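Local coordinates for protein alpha-L-rhamnosidase (Aspergillus terreus, PDB 6GSZ) that probably hydrolyses terminal non-reducing alpha-L-rhamnose residues in alpha-L-rhamnosides, and holds a beta-D-glucopyranose in a pocket of its helical domain, at residues R353-E358 / V365-L370; E466-T471 / P514-N519; D589-A594 / G754-F759; K598-D603 / G649-E654. One frame throughout, in Å; residues are numbered along the deposited sequence.

Contact 1 belongs to the concanavalin-like beta domain, whereas contacts 2, 3 and 4 all lie in the six-hairpin glycosidase domain. The first three are partly buried; contact 4 is buried, although sugars are attached beside it. Contact 2 contributes E466 and W470 to the glucose pocket, and contact 3 M756; each pairs a small apolar touch with a bridging water, as contact 1 also does, while contact 4 is a leucine against a glycosylated loop. The two domains meet where E358 OE1 accepts from F759 N and R368 NH1 donates to G754 O, joining contacts 1 and 3. Contacts 3 and 4 touch through G592 and K598.

Contact 1 of 4, residues R353-E358 / V365-L370; sequences RFVHTE and VATRPL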
# COMPACT_ATOMS: atom_id res chain seq x y z
N ARG A 353 -29.01 7.86 9.54
CA ARG A 353 -28.16 6.68 9.68
C ARG A 353 -27.71 6.21 8.29
O ARG A 353 -28.53 6.19 7.34
CB ARG A 353 -28.90 5.56 10.39
CG ARG A 353 -28.04 4.34 10.72
CD ARG A 353 -28.79 3.21 11.37
NE ARG A 353 -29.74 2.62 10.45
CZ ARG A 353 -30.64 1.70 10.78
NH1 ARG A 353 -30.69 1.23 12.01
NH2 ARG A 353 -31.47 1.24 9.85
N PHE A 354 -26.41 5.85 8.22
CA PHE A 354 -25.78 5.38 6.98
C PHE A 354 -25.14 4.02 7.24
O PHE A 354 -24.22 3.94 8.05
CB PHE A 354 -24.71 6.37 6.53
CG PHE A 354 -25.18 7.79 6.33
CD1 PHE A 354 -25.72 8.20 5.14
CD2 PHE A 354 -25.12 8.72 7.37
CE1 PHE A 354 -26.15 9.50 4.96
CE2 PHE A 354 -25.51 10.03 7.17
CZ PHE A 354 -26.05 10.41 5.98
N VAL A 355 -25.70 2.96 6.62
CA VAL A 355 -25.19 1.62 6.80
C VAL A 355 -24.48 1.21 5.50
O VAL A 355 -25.14 1.11 4.44
CB VAL A 355 -26.31 0.62 7.16
CG1 VAL A 355 -25.81 -0.80 7.27
CG2 VAL A 355 -27.01 1.01 8.47
N HIS A 356 -23.16 0.98 5.60
CA HIS A 356 -22.33 0.80 4.39
C HIS A 356 -22.05 -0.69 4.14
O HIS A 356 -21.61 -1.38 5.04
CB HIS A 356 -20.99 1.55 4.59
CG HIS A 356 -21.11 3.01 4.92
ND1 HIS A 356 -21.50 3.44 6.17
CD2 HIS A 356 -20.87 4.13 4.19
CE1 HIS A 356 -21.45 4.76 6.20
NE2 HIS A 356 -21.11 5.22 5.00
N THR A 357 -22.27 -1.16 2.89
CA THR A 357 -22.00 -2.57 2.55
C THR A 357 -21.33 -2.67 1.17
O THR A 357 -21.45 -1.79 0.34
CB THR A 357 -23.26 -3.44 2.60
OG1 THR A 357 -24.11 -3.13 1.50
CG2 THR A 357 -24.02 -3.27 3.90
N GLU A 358 -20.68 -3.81 0.95
CA GLU A 358 -20.01 -4.09 -0.34
C GLU A 358 -21.00 -4.53 -1.41
O GLU A 358 -20.83 -4.23 -2.60
CB GLU A 358 -18.95 -5.17 -0.14
CG GLU A 358 -17.80 -4.69 0.67
CD GLU A 358 -16.66 -5.70 0.61
OE1 GLU A 358 -16.86 -6.87 1.04
OE2 GLU A 358 -15.59 -5.32 0.11
N VAL A 365 -29.18 -4.45 1.68
CA VAL A 365 -27.75 -4.31 1.90
C VAL A 365 -27.28 -5.49 2.77
O VAL A 365 -27.99 -5.95 3.63
CB VAL A 365 -27.38 -2.94 2.48
CG1 VAL A 365 -27.78 -1.81 1.54
CG2 VAL A 365 -27.93 -2.69 3.87
N ALA A 366 -26.08 -6.02 2.48
CA ALA A 366 -25.60 -7.21 3.16
C ALA A 366 -24.59 -6.87 4.25
O ALA A 366 -23.42 -6.66 3.97
CB ALA A 366 -24.98 -8.12 2.13
N THR A 367 -25.03 -6.81 5.52
CA THR A 367 -24.15 -6.52 6.62
C THR A 367 -23.54 -7.80 7.21
O THR A 367 -22.56 -7.75 7.93
CB THR A 367 -24.89 -5.73 7.70
OG1 THR A 367 -26.00 -6.52 8.12
CG2 THR A 367 -25.37 -4.38 7.20
N ARG A 368 -24.17 -8.96 6.95
CA ARG A 368 -23.72 -10.19 7.58
C ARG A 368 -22.20 -10.40 7.47
O ARG A 368 -21.56 -10.67 8.48
CB ARG A 368 -24.50 -11.38 7.01
CG ARG A 368 -24.21 -12.69 7.72
CD ARG A 368 -23.00 -13.38 7.12
NE ARG A 368 -23.25 -13.95 5.80
CZ ARG A 368 -22.39 -14.72 5.14
NH1 ARG A 368 -21.14 -14.87 5.60
NH2 ARG A 368 -22.81 -15.32 4.04
N PRO A 369 -21.55 -10.31 6.28
CA PRO A 369 -20.12 -10.62 6.20
C PRO A 369 -19.15 -9.61 6.83
O PRO A 369 -17.96 -9.84 6.91
CB PRO A 369 -19.86 -10.73 4.70
CG PRO A 369 -20.96 -9.99 4.02
CD PRO A 369 -22.14 -9.99 4.97
N LEU A 370 -19.69 -8.52 7.36
CA LEU A 370 -18.91 -7.52 8.11
C LEU A 370 -18.59 -8.04 9.51
O LEU A 370 -17.72 -7.48 10.18
CB LEU A 370 -19.67 -6.20 8.19
CG LEU A 370 -19.95 -5.52 6.85
CD1 LEU A 370 -20.73 -4.23 7.08
CD2 LEU A 370 -18.68 -5.26 6.05
O HOH W 1 -21.05 -6.17 2.44
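V365 sets its CB 3.4 Å from T357 OG1, the two side chains crossing at about a right angle. The threonine hydroxyl stands between its own backbone N and carbonyl carbon (chi1 72°); its polar partner is the carbonyl of V359, and the approach to V365 CB is a van der Waals contact. Next along, the carbonyl oxygen of A366 rests 3.4 Å from the methyl CG2 of T357. That same oxygen accepts a hydrogen bond from water 1, 2.9 Å away, which in turn accepts from the backbone N of E358 at 2.8 Å. The water links the two backbones where the chain leaves a short antiparallel hairpin, strand 351-361 with 364-365, in the concanavalin-like domain; the long strand also pairs with 376-380 and 400-404. T367 follows, its methyl CG2 resting against two methyls of the strand: V355 CG1 at 3.6 Å and T357 CG2 at 3.7 Å. V355 reaches it with the branch anti to its backbone N (chi1 177°). From here the chain turns into a 3-10 segment, and R368 points away from the strand, its NH2 bonding to the carbonyl of N752. L370 N closes the turn on T367 O at 3.0 Å, and the leucine reaches back with CD1 to lie 3.6 Å from the carbonyl oxygen of H356.

Contact 2 of 4, residues E466-T471 / P514-N519; sequences ERLGWT and PNIHGN. With BGC (beta-D-glucopyranose), chain B; NAG (2-acetamido-2-deoxy-beta-D-glucopyranose), chain C.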
# COMPACT_ATOMS: atom_id res chain seq x y z
N GLU A 466 -11.45 -6.57 10.65
CA GLU A 466 -10.09 -7.12 10.43
C GLU A 466 -9.22 -5.95 9.99
O GLU A 466 -8.82 -5.17 10.80
CB GLU A 466 -10.19 -8.34 9.49
CG GLU A 466 -8.93 -9.20 9.46
CD GLU A 466 -9.16 -10.63 9.05
OE1 GLU A 466 -10.29 -10.96 8.65
OE2 GLU A 466 -8.22 -11.42 9.13
N ARG A 467 -8.85 -5.88 8.70
CA ARG A 467 -8.07 -4.74 8.16
C ARG A 467 -6.69 -4.76 8.82
O ARG A 467 -6.20 -3.74 9.27
CB ARG A 467 -8.81 -3.40 8.28
CG ARG A 467 -10.33 -3.44 8.16
CD ARG A 467 -10.94 -2.08 8.28
NE ARG A 467 -12.36 -2.17 8.48
CZ ARG A 467 -13.14 -1.11 8.56
NH1 ARG A 467 -12.64 0.10 8.40
NH2 ARG A 467 -14.45 -1.23 8.80
N LEU A 468 -6.05 -5.95 8.82
CA LEU A 468 -4.77 -6.13 9.48
C LEU A 468 -3.68 -6.31 8.42
O LEU A 468 -3.97 -6.68 7.24
CB LEU A 468 -4.82 -7.38 10.36
CG LEU A 468 -5.98 -7.43 11.35
CD1 LEU A 468 -6.00 -8.75 12.10
CD2 LEU A 468 -5.94 -6.24 12.34
N GLY A 469 -2.44 -6.08 8.86
CA GLY A 469 -1.31 -6.18 7.92
C GLY A 469 -0.86 -7.61 7.66
O GLY A 469 0.22 -8.02 8.09
N TRP A 470 -1.76 -8.39 7.05
CA TRP A 470 -1.49 -9.82 6.82
C TRP A 470 -0.27 -10.03 5.89
O TRP A 470 -0.20 -9.53 4.76
CB TRP A 470 -2.73 -10.50 6.29
CG TRP A 470 -3.71 -10.88 7.37
CD1 TRP A 470 -4.83 -10.22 7.75
CD2 TRP A 470 -3.64 -12.07 8.17
NE1 TRP A 470 -5.47 -10.92 8.73
CE2 TRP A 470 -4.76 -12.05 9.03
CE3 TRP A 470 -2.75 -13.12 8.24
CZ2 TRP A 470 -5.00 -13.07 9.94
CZ3 TRP A 470 -2.97 -14.14 9.13
CH2 TRP A 470 -4.09 -14.10 9.99
N THR A 471 0.69 -10.77 6.42
CA THR A 471 2.00 -10.93 5.79
C THR A 471 1.94 -11.72 4.47
O THR A 471 2.58 -11.36 3.50
CB THR A 471 2.97 -11.51 6.82
OG1 THR A 471 2.42 -12.70 7.41
CG2 THR A 471 3.29 -10.49 7.88
N PRO A 514 1.20 -4.18 11.89
CA PRO A 514 1.58 -4.35 13.31
C PRO A 514 0.91 -5.55 13.99
O PRO A 514 -0.21 -5.95 13.60
CB PRO A 514 1.06 -3.06 13.94
CG PRO A 514 1.13 -2.02 12.80
CD PRO A 514 0.68 -2.84 11.60
N ASN A 515 1.64 -6.13 14.93
CA ASN A 515 1.21 -7.36 15.56
C ASN A 515 0.29 -7.05 16.77
O ASN A 515 0.79 -6.62 17.80
CB ASN A 515 2.42 -8.17 15.99
CG ASN A 515 2.04 -9.41 16.78
OD1 ASN A 515 0.95 -9.94 16.54
ND2 ASN A 515 2.98 -9.88 17.61
N ILE A 516 -0.99 -7.42 16.65
CA ILE A 516 -1.96 -7.24 17.72
C ILE A 516 -2.17 -8.54 18.49
O ILE A 516 -2.99 -8.56 19.39
CB ILE A 516 -3.30 -6.71 17.18
CG1 ILE A 516 -3.92 -7.64 16.12
CG2 ILE A 516 -3.10 -5.31 16.68
CD1 ILE A 516 -5.40 -7.50 15.88
N HIS A 517 -1.51 -9.63 18.10
CA HIS A 517 -1.81 -10.99 18.58
C HIS A 517 -0.81 -11.53 19.61
O HIS A 517 -0.99 -12.69 20.08
CB HIS A 517 -1.92 -11.97 17.41
CG HIS A 517 -3.04 -11.66 16.48
ND1 HIS A 517 -2.94 -11.76 15.12
CD2 HIS A 517 -4.32 -11.28 16.73
CE1 HIS A 517 -4.11 -11.41 14.56
NE2 HIS A 517 -4.96 -11.11 15.52
N GLY A 518 0.21 -10.78 20.00
CA GLY A 518 1.15 -11.28 21.04
C GLY A 518 2.16 -12.27 20.46
O GLY A 518 2.45 -12.20 19.27
N ASN A 519 2.67 -13.20 21.29
CA ASN A 519 3.81 -14.00 20.91
C ASN A 519 3.48 -15.49 20.68
O ASN A 519 4.39 -16.30 20.49
CB ASN A 519 4.95 -13.83 21.92
CG ASN A 519 4.71 -14.57 23.21
OD1 ASN A 519 3.60 -15.02 23.48
ND2 ASN A 519 5.76 -14.69 24.03
C2 BGC B . -6.01 -12.97 5.12
C3 BGC B . -5.26 -14.27 5.14
C4 BGC B . -5.30 -15.07 6.42
C5 BGC B . -6.70 -15.14 6.78
C6 BGC B . -6.75 -15.98 8.03
C1 BGC B . -7.41 -13.18 5.68
O1 BGC B . -8.13 -11.97 5.53
O2 BGC B . -6.37 -12.63 3.80
O3 BGC B . -3.97 -13.97 5.05
O4 BGC B . -4.70 -16.39 6.40
O5 BGC B . -7.37 -13.84 6.94
O6 BGC B . -8.10 -15.97 8.53
C1 NAG C . 7.48 -8.58 23.61
C2 NAG C . 6.62 -7.37 23.99
C3 NAG C . 5.98 -7.58 25.34
C4 NAG C . 5.20 -8.86 25.40
C5 NAG C . 6.12 -10.01 24.98
C6 NAG C . 5.33 -11.31 24.87
C7 NAG C . 7.03 -5.05 23.28
C8 NAG C . 7.98 -3.89 23.39
N2 NAG C . 7.38 -6.15 23.99
O3 NAG C . 5.12 -6.48 25.61
O4 NAG C . 4.78 -9.02 26.76
O5 NAG C . 6.62 -9.72 23.67
O6 NAG C . 4.13 -11.11 24.05
O7 NAG C . 6.02 -5.02 22.56
O HOH W 2 -2.03 -5.32 11.59
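Behind the glucose-binding pocket of the six-hairpin domain, an (alpha/alpha)6 barrel as in related glycosidases, L468 joins the loop leading into helix 471-484 to the loop around I516 and H517. L468 CD2 meets I516 CD1 at 3.8 Å, the side chains crossing at about a right angle, and the other branch, CD1, approaches H517 CE1 obliquely at 4.1 Å. I516 keeps CG1 between its backbone N and carbonyl carbon (chi1 58°), which brings that arm over one face of the H517 imidazole before CD1 reaches L468. A second link is polar and indirect: water 2 accepts from G469 N at 2.9 Å and donates to P514 O at 2.8 Å.

Each loop is stiffened from within. N515 OD1 accepts from H517 N at 2.9 Å in an Asx turn, while its ND2 donates almost straight (171°) to G518 O, which lies in the plane of the amide; the two bonds fix the rotation of that group. On the sugar side, W470 spreads one indole face beneath the glucose, whose C4 stands 3.6 Å above the ring plane. W470 NE1 donates to E466 OE2 at 2.8 Å, a bent bond (133°) made on the anti side of the carboxylate, whose OE1 is held by R464 and R371. The sugar is also hydrogen-bonded to D460, D473, W527 and H761. Backbone bonds of G469 with I513 and T471 with Y511 hold the loops together alongside, so the apolar touch probably adds fit, not direction.

Contact 3 of 4, residues D589-A594 / G754-F759; sequences DDPGDA and GQMTSF. With CA (calcium ion), chain D.
The pyrrolidine ring of P591 is met at its CG corner, not over a face, by the methyl CE of M756 at 3.8 Å. Two loops of the six-hairpin glycosidase domain, the (alpha/alpha)6 catalytic fold of this family, come together here. P591 follows D590 in a type I turn closed by D593 N and D590 O at 3.0 Å, while its ring also leans on W581. M756 starts with CG anti to its backbone N (chi1 -177°) and bends only at chi3, which swings CE toward the proline. As a member of the glucose pocket, M756 ties the surface turn to the wall around the sugar.

The carboxylate of D589 points OD1 at G754, 4.4 Å from its CA and close to the plane of the group, and joins the other loop through a water. Water 3 donates to D589 OD1 (2.5 Å, unusually short) and accepts from Q755 N at 2.9 Å. At the far end of the turn, D593 binds a calcium ion with both carboxylate oxygens, OD1 at 2.4 Å and OD2 at 2.3 Å; waters 5 and 6 bind the same ion closely, and water 4 sits on it at a longer 2.9 Å.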
# COMPACT_ATOMS: atom_id res chain seq x y z
N ASP A 589 -15.98 -23.42 5.40
CA ASP A 589 -15.68 -23.24 6.82
C ASP A 589 -14.22 -23.53 7.19
O ASP A 589 -13.80 -23.18 8.30
CB ASP A 589 -16.51 -24.17 7.70
CG ASP A 589 -17.96 -23.87 7.66
OD1 ASP A 589 -18.31 -22.68 7.31
OD2 ASP A 589 -18.74 -24.82 7.96
N ASP A 590 -13.43 -24.11 6.27
CA ASP A 590 -12.06 -24.56 6.60
C ASP A 590 -11.16 -24.22 5.42
O ASP A 590 -10.73 -25.10 4.65
CB ASP A 590 -12.07 -26.07 6.89
CG ASP A 590 -10.83 -26.64 7.60
OD1 ASP A 590 -9.90 -25.84 7.98
OD2 ASP A 590 -10.79 -27.89 7.73
N PRO A 591 -10.87 -22.92 5.21
CA PRO A 591 -10.10 -22.49 4.05
C PRO A 591 -8.70 -23.08 3.93
O PRO A 591 -8.15 -23.02 2.82
CB PRO A 591 -10.05 -20.97 4.15
CG PRO A 591 -11.22 -20.63 5.05
CD PRO A 591 -11.33 -21.78 6.02
N GLY A 592 -8.14 -23.63 5.02
CA GLY A 592 -6.82 -24.26 4.97
C GLY A 592 -6.84 -25.71 4.53
O GLY A 592 -5.77 -26.32 4.31
N ASP A 593 -8.02 -26.29 4.31
CA ASP A 593 -8.13 -27.74 3.98
C ASP A 593 -7.98 -27.90 2.46
O ASP A 593 -8.92 -28.13 1.76
CB ASP A 593 -9.41 -28.30 4.56
CG ASP A 593 -9.63 -29.79 4.31
OD1 ASP A 593 -8.66 -30.52 4.07
OD2 ASP A 593 -10.79 -30.23 4.37
N ALA A 594 -6.73 -27.76 2.00
CA ALA A 594 -6.40 -27.68 0.58
C ALA A 594 -6.17 -29.07 0.01
O ALA A 594 -5.94 -30.06 0.72
CB ALA A 594 -5.18 -26.82 0.37
N GLY A 754 -19.44 -19.05 4.08
CA GLY A 754 -18.34 -18.93 5.00
C GLY A 754 -18.42 -17.63 5.78
O GLY A 754 -18.68 -16.58 5.22
N GLN A 755 -18.09 -17.72 7.07
CA GLN A 755 -18.14 -16.58 7.95
C GLN A 755 -17.09 -15.55 7.52
O GLN A 755 -17.25 -14.33 7.72
CB GLN A 755 -17.88 -16.99 9.41
N MET A 756 -15.99 -16.05 6.94
CA MET A 756 -14.89 -15.22 6.41
C MET A 756 -15.13 -15.06 4.91
O MET A 756 -14.77 -15.94 4.12
CB MET A 756 -13.55 -15.89 6.68
CG MET A 756 -12.35 -15.11 6.25
SD MET A 756 -10.87 -16.13 6.12
CE MET A 756 -11.15 -16.91 4.54
N THR A 757 -15.76 -13.95 4.51
CA THR A 757 -16.02 -13.63 3.11
C THR A 757 -15.93 -12.13 2.88
O THR A 757 -16.72 -11.37 3.46
CB THR A 757 -17.38 -14.16 2.65
OG1 THR A 757 -17.40 -15.58 2.81
CG2 THR A 757 -17.68 -13.82 1.21
N SER A 758 -15.00 -11.70 2.04
CA SER A 758 -14.78 -10.31 1.69
C SER A 758 -14.86 -10.15 0.17
O SER A 758 -14.42 -11.03 -0.61
CB SER A 758 -13.45 -9.84 2.24
OG SER A 758 -12.79 -8.94 1.38
N PHE A 759 -15.32 -8.97 -0.28
CA PHE A 759 -15.35 -8.62 -1.69
C PHE A 759 -14.24 -7.61 -2.04
O PHE A 759 -14.34 -6.93 -3.07
CB PHE A 759 -16.73 -8.09 -2.11
CG PHE A 759 -17.79 -9.15 -2.01
CD1 PHE A 759 -18.02 -9.97 -3.10
CD2 PHE A 759 -18.51 -9.37 -0.84
CE1 PHE A 759 -18.97 -10.98 -3.02
CE2 PHE A 759 -19.45 -10.38 -0.78
CZ PHE A 759 -19.68 -11.18 -1.86
CA CA D . -10.15 -32.21 3.30
O HOH W 3 -17.52 -20.43 8.02
O HOH W 4 -8.55 -32.37 0.94
O HOH W 5 -10.40 -34.32 2.85
O HOH W 6 -12.03 -31.16 2.31

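Contact 4 of 4, residues K598-D603 / G649-E654; sequences KYLVSD and GTMANE. With NAG (2-acetamido-2-deoxy-beta-D-glucopyranose), chain E; NAG (2-acetamido-2-deoxy-beta-D-glucopyranose), chain G.
Helix 598-619 touches the loop 649-654 through L600. K598 begins the helix, and its carbonyl oxygen is gripped twice: S602 OG donates to it at 2.8 Å and S602 N at 2.9 Å, the two arriving from opposite faces of the carbonyl plane. L600 extends with CG anti to its backbone N (chi1 -176°), and its terminal CD1 does all the touching. It lies 4.0 Å from M651 CE, 4.2 Å from A652 CB and 3.9 Å from N653 OD1. M651 curls at chi2 and chi3 to bring its methyl round to the leucine, and W644 of helix 623-644 packs against both L600 and A652. Further along, D603 forms a salt bridge with R573.

The loop is held in shape by M651 N, which donates to the anti lone pair of E654 OE2 at 2.8 Å (161°); E654 OE1 has a salt bridge to R680. N653 runs past L600 in the opposite direction. Its OD1 accepts from N597 N, just ahead of the helix, and its ND2 is joined to C1 of the chain E N-acetylglucosamine at 1.4 Å. The bond from N597 N to OD1 probably steadies the amide that carries the glycan. This is a helix-to-loop contact of the six-hairpin domain, an (alpha/alpha)6 fold, with the N-glycosylated N653 in the loop.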
# COMPACT_ATOMS: atom_id res chain seq x y z
N LYS A 598 0.23 -29.39 3.02
CA LYS A 598 0.70 -28.13 3.60
C LYS A 598 2.23 -28.08 3.71
O LYS A 598 2.80 -26.99 3.64
CB LYS A 598 0.08 -27.89 4.99
CG LYS A 598 -1.40 -27.62 4.96
CD LYS A 598 -1.99 -27.48 6.34
CE LYS A 598 -3.40 -26.97 6.28
NZ LYS A 598 -3.80 -26.31 7.53
N TYR A 599 2.86 -29.24 3.91
CA TYR A 599 4.33 -29.32 4.07
C TYR A 599 5.03 -29.36 2.71
O TYR A 599 6.15 -28.84 2.62
CB TYR A 599 4.71 -30.48 5.02
CG TYR A 599 4.03 -30.30 6.35
CD1 TYR A 599 4.35 -29.25 7.19
CD2 TYR A 599 2.97 -31.11 6.70
CE1 TYR A 599 3.66 -29.02 8.37
CE2 TYR A 599 2.28 -30.91 7.88
CZ TYR A 599 2.61 -29.85 8.70
OH TYR A 599 1.89 -29.63 9.84
N LEU A 600 4.39 -29.93 1.68
CA LEU A 600 4.95 -29.82 0.32
C LEU A 600 5.02 -28.33 -0.04
O LEU A 600 6.06 -27.80 -0.47
CB LEU A 600 4.05 -30.58 -0.64
CG LEU A 600 4.49 -30.68 -2.11
CD1 LEU A 600 3.67 -31.81 -2.76
CD2 LEU A 600 4.23 -29.38 -2.86
N VAL A 601 3.90 -27.62 0.23
CA VAL A 601 3.84 -26.18 -0.03
C VAL A 601 4.90 -25.43 0.78
O VAL A 601 5.65 -24.59 0.26
CB VAL A 601 2.43 -25.61 0.23
CG1 VAL A 601 2.38 -24.09 0.18
CG2 VAL A 601 1.42 -26.16 -0.76
N SER A 602 4.95 -25.73 2.08
CA SER A 602 5.86 -25.04 2.98
C SER A 602 7.33 -25.24 2.60
O SER A 602 8.15 -24.32 2.65
CB SER A 602 5.57 -25.46 4.42
OG SER A 602 4.29 -25.03 4.87
N ASP A 603 7.67 -26.50 2.30
CA ASP A 603 9.04 -26.81 1.93
C ASP A 603 9.43 -26.14 0.62
O ASP A 603 10.60 -25.67 0.50
CB ASP A 603 9.21 -28.32 1.81
CG ASP A 603 9.23 -29.07 3.13
OD1 ASP A 603 9.36 -28.40 4.21
OD2 ASP A 603 9.11 -30.33 3.10
N GLY A 649 9.39 -38.58 -11.28
CA GLY A 649 9.12 -37.16 -11.46
C GLY A 649 7.69 -36.72 -11.16
O GLY A 649 7.31 -35.63 -11.59
N THR A 650 6.89 -37.59 -10.52
CA THR A 650 5.51 -37.29 -10.16
C THR A 650 5.44 -36.62 -8.78
O THR A 650 6.10 -37.04 -7.85
CB THR A 650 4.67 -38.59 -10.14
OG1 THR A 650 4.84 -39.23 -11.41
CG2 THR A 650 3.21 -38.32 -9.89
N MET A 651 4.64 -35.56 -8.67
CA MET A 651 4.48 -34.89 -7.39
C MET A 651 3.56 -35.73 -6.47
O MET A 651 2.63 -36.39 -6.96
CB MET A 651 3.85 -33.52 -7.58
CG MET A 651 4.75 -32.55 -8.34
SD MET A 651 6.43 -32.38 -7.69
CE MET A 651 6.07 -31.88 -6.02
N ALA A 652 3.80 -35.63 -5.15
CA ALA A 652 2.94 -36.31 -4.18
C ALA A 652 1.47 -35.90 -4.38
O ALA A 652 0.57 -36.74 -4.27
CB ALA A 652 3.42 -35.99 -2.77
N ASN A 653 1.24 -34.63 -4.70
CA ASN A 653 -0.08 -34.12 -5.10
C ASN A 653 0.02 -33.47 -6.48
O ASN A 653 0.65 -32.43 -6.64
CB ASN A 653 -0.64 -33.12 -4.08
CG ASN A 653 -0.52 -33.60 -2.65
OD1 ASN A 653 0.05 -32.90 -1.84
ND2 ASN A 653 -1.04 -34.79 -2.36
N GLU A 654 -0.63 -34.09 -7.47
CA GLU A 654 -0.65 -33.57 -8.84
C GLU A 654 -1.82 -32.60 -9.01
O GLU A 654 -2.85 -32.89 -9.58
CB GLU A 654 -0.72 -34.74 -9.82
CG GLU A 654 0.58 -35.53 -9.95
CD GLU A 654 1.55 -35.02 -11.01
OE1 GLU A 654 1.08 -34.77 -12.12
OE2 GLU A 654 2.77 -34.81 -10.68
C1 NAG E . -0.93 -35.35 -1.04
C2 NAG E . -2.17 -36.09 -0.62
C3 NAG E . -1.97 -36.78 0.74
C4 NAG E . -0.68 -37.59 0.84
C5 NAG E . 0.49 -36.68 0.43
C6 NAG E . 1.88 -37.34 0.51
C7 NAG E . -3.25 -34.03 0.31
C8 NAG E . -4.47 -33.19 0.26
N2 NAG E . -3.25 -35.11 -0.55
O3 NAG E . -3.10 -37.58 0.95
O4 NAG E . -0.44 -37.84 2.22
O5 NAG E . 0.24 -36.18 -0.88
O6 NAG E . 1.88 -38.50 -0.32
O7 NAG E . -2.36 -33.70 1.11
C1 NAG G . 5.41 -43.07 -11.92
C2 NAG G . 5.37 -43.08 -10.35
C3 NAG G . 3.90 -43.13 -9.82
C4 NAG G . 2.92 -42.28 -10.63
C5 NAG G . 3.09 -42.57 -12.12
C6 NAG G . 2.25 -41.64 -12.99
C7 NAG G . 7.53 -43.93 -9.39
C8 NAG G . 8.27 -45.02 -8.64
N2 NAG G . 6.22 -44.15 -9.74
O3 NAG G . 3.71 -42.60 -8.51
O4 NAG G . 1.56 -42.47 -10.16
O5 NAG G . 4.42 -42.26 -12.48
O6 NAG G . 2.39 -42.06 -14.35
O7 NAG G . 8.13 -42.92 -9.61